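Local coordinates for ADP-ribosylation factor-binding protein GGA1 (PDB 5CN1), which probably helps regulate membrane traffic through the trans-Golgi network, the full-length protein binding ARF1 and ARF2 and this chain being its gamma-adaptin ear domain, at residues E30-L35 and S92-K97. Residues are numbered along the deposited sequence; the frame is centred on the assembly and turned at random.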
loop_
_atom_site.group_PDB
_atom_site.type_symbol
_atom_site.label_atom_id
_atom_site.label_comp_id
_atom_site.label_asym_id
_atom_site.label_seq_id
_atom_site.Cartn_x
_atom_site.Cartn_y
_atom_site.Cartn_z
ATOM N N GLU A 30 -17.296 -0.196 1.360
ATOM C CA GLU A 30 -18.090 0.834 0.718
ATOM C C GLU A 30 -19.410 0.315 0.179
ATOM O O GLU A 30 -20.364 1.073 0.005
ATOM C CB GLU A 30 -17.291 1.481 -0.403
ATOM C CG GLU A 30 -16.469 2.663 0.064
ATOM C CD GLU A 30 -16.466 3.766 -0.969
ATOM O OE1 GLU A 30 -16.503 3.441 -2.183
ATOM O OE2 GLU A 30 -16.446 4.954 -0.568
ATOM N N SER A 31 -19.454 -0.976 -0.093
ATOM C CA SER A 31 -20.651 -1.590 -0.595
ATOM C C SER A 31 -20.532 -3.040 -0.193
ATOM O O SER A 31 -19.611 -3.411 0.520
ATOM C CB SER A 31 -20.749 -1.406 -2.116
ATOM O OG SER A 31 -20.031 -2.400 -2.836
ATOM N N MET A 32 -21.460 -3.867 -0.634
ATOM C CA MET A 32 -21.399 -5.269 -0.261
ATOM C C MET A 32 -20.300 -6.018 -1.051
ATOM O O MET A 32 -19.824 -7.066 -0.605
ATOM C CB MET A 32 -22.780 -5.945 -0.360
ATOM C CG MET A 32 -23.404 -6.020 -1.749
ATOM S SD MET A 32 -25.052 -6.787 -1.768
ATOM C CE MET A 32 -24.754 -8.378 -0.986
ATOM N N THR A 33 -19.876 -5.467 -2.192
ATOM C CA THR A 33 -18.820 -6.084 -3.005
ATOM C C THR A 33 -17.462 -5.358 -3.044
ATOM O O THR A 33 -16.519 -5.874 -3.635
ATOM C CB THR A 33 -19.308 -6.227 -4.436
ATOM O OG1 THR A 33 -19.845 -4.966 -4.855
ATOM C CG2 THR A 33 -20.385 -7.313 -4.509
ATOM N N LYS A 34 -17.345 -4.209 -2.378
ATOM C CA LYS A 34 -16.186 -3.331 -2.539
ATOM C C LYS A 34 -15.565 -2.877 -1.240
ATOM O O LYS A 34 -16.222 -2.239 -0.414
ATOM C CB LYS A 34 -16.565 -2.066 -3.321
ATOM C CG LYS A 34 -15.350 -1.240 -3.744
ATOM C CD LYS A 34 -15.611 0.252 -3.662
ATOM C CE LYS A 34 -16.221 0.786 -4.943
ATOM N NZ LYS A 34 -15.162 1.039 -5.959
ATOM N N LEU A 35 -14.283 -3.177 -1.077
ATOM C CA LEU A 35 -13.460 -2.558 -0.029
ATOM C C LEU A 35 -12.646 -1.372 -0.573
ATOM O O LEU A 35 -12.125 -1.414 -1.695
ATOM C CB LEU A 35 -12.497 -3.576 0.536
ATOM C CG LEU A 35 -13.170 -4.787 1.132
ATOM C CD1 LEU A 35 -12.172 -5.901 1.340
ATOM C CD2 LEU A 35 -13.815 -4.405 2.453
ATOM N N SER A 92 -15.294 -12.306 -3.547
ATOM C CA SER A 92 -14.485 -12.642 -2.361
ATOM C C SER A 92 -14.766 -11.712 -1.205
ATOM O O SER A 92 -14.849 -12.153 -0.058
ATOM C CB SER A 92 -12.993 -12.597 -2.669
ATOM O OG SER A 92 -12.642 -13.597 -3.588
ATOM N N VAL A 93 -14.905 -10.426 -1.509
ATOM C CA VAL A 93 -15.221 -9.457 -0.469
ATOM C C VAL A 93 -16.633 -9.698 0.067
ATOM O O VAL A 93 -16.844 -9.560 1.257
ATOM C CB VAL A 93 -14.911 -7.970 -0.851
ATOM C CG1 VAL A 93 -14.368 -7.820 -2.252
ATOM C CG2 VAL A 93 -16.061 -7.001 -0.582
ATOM N N ASN A 94 -17.560 -10.090 -0.812
ATOM C CA ASN A 94 -18.974 -10.316 -0.480
ATOM C C ASN A 94 -19.100 -11.530 0.443
ATOM O O ASN A 94 -19.622 -11.427 1.552
ATOM C CB ASN A 94 -19.769 -10.508 -1.785
ATOM C CG ASN A 94 -21.266 -10.318 -1.612
ATOM O OD1 ASN A 94 -21.792 -10.303 -0.495
ATOM N ND2 ASN A 94 -21.973 -10.206 -2.741
ATOM N N LEU A 95 -18.572 -12.668 0.006
ATOM C CA LEU A 95 -18.199 -13.729 0.934
ATOM C C LEU A 95 -17.192 -13.162 1.913
ATOM O O LEU A 95 -16.743 -12.016 1.787
ATOM C CB LEU A 95 -17.562 -14.888 0.183
ATOM C CG LEU A 95 -18.500 -15.874 -0.531
ATOM C CD1 LEU A 95 -19.895 -15.333 -0.812
ATOM C CD2 LEU A 95 -17.872 -16.409 -1.814
ATOM N N GLY A 96 -16.798 -13.945 2.894
ATOM C CA GLY A 96 -15.701 -13.461 3.738
ATOM C C GLY A 96 -14.339 -13.972 3.289
ATOM O O GLY A 96 -13.449 -14.118 4.117
ATOM N N LYS A 97 -14.168 -14.256 1.996
ATOM C CA LYS A 97 -12.972 -14.963 1.549
ATOM C C LYS A 97 -11.689 -14.138 1.768
ATOM O O LYS A 97 -11.659 -12.934 1.496
ATOM C CB LYS A 97 -13.120 -15.439 0.104
ATOM C CG LYS A 97 -14.068 -16.628 -0.022
ATOM C CD LYS A 97 -13.977 -17.336 -1.364
#
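Val93 presses both methyls onto the Thr33-Lys34 peptide at one end of the GAE (gamma-adaptin ear) domain. Val93 CG1 lies 3.2 Å from Thr33 O, and Val93 CG2 sits 3.3 Å from Thr33 C. The valine is modelled nearly eclipsed (chi1 1°), so the fit looks tight and perhaps strained. Beyond the peptide comes the apolar pair: Leu35 and Val93 run past one another in opposite directions, with Leu35 CG 4.0 Å from Val93 CG2; Arg29 of the preceding strand touches both side chains.

A weak polar element is the CA-H...O contact from Asn94 CA to Met32 O (3.4 Å, 135° at the hydrogen).

The Asn94 amide adds packing. With CG anti to the backbone N (chi1 -162°), it lies alongside Met32 and Thr33: Asn94 OD1 is 3.6 Å from Met32 CE, and Asn94 ND2 is 3.7 Å from Thr33 CG2. An alanine here is likely to leave Met32 CE and Thr33 CG2 without the amide they pack on.

Within the hairpin turn, Thr33 N donates to Ser31 OG (3.1 Å), an ST turn, and the Thr33 backbone bonds with Gly90 just ahead of helix 91-94. The evidence points to shape fit rather than directional bonding: methyl-on-peptide packing, supplemented by a weak CA-H...O contact, at the surface end of the sheet.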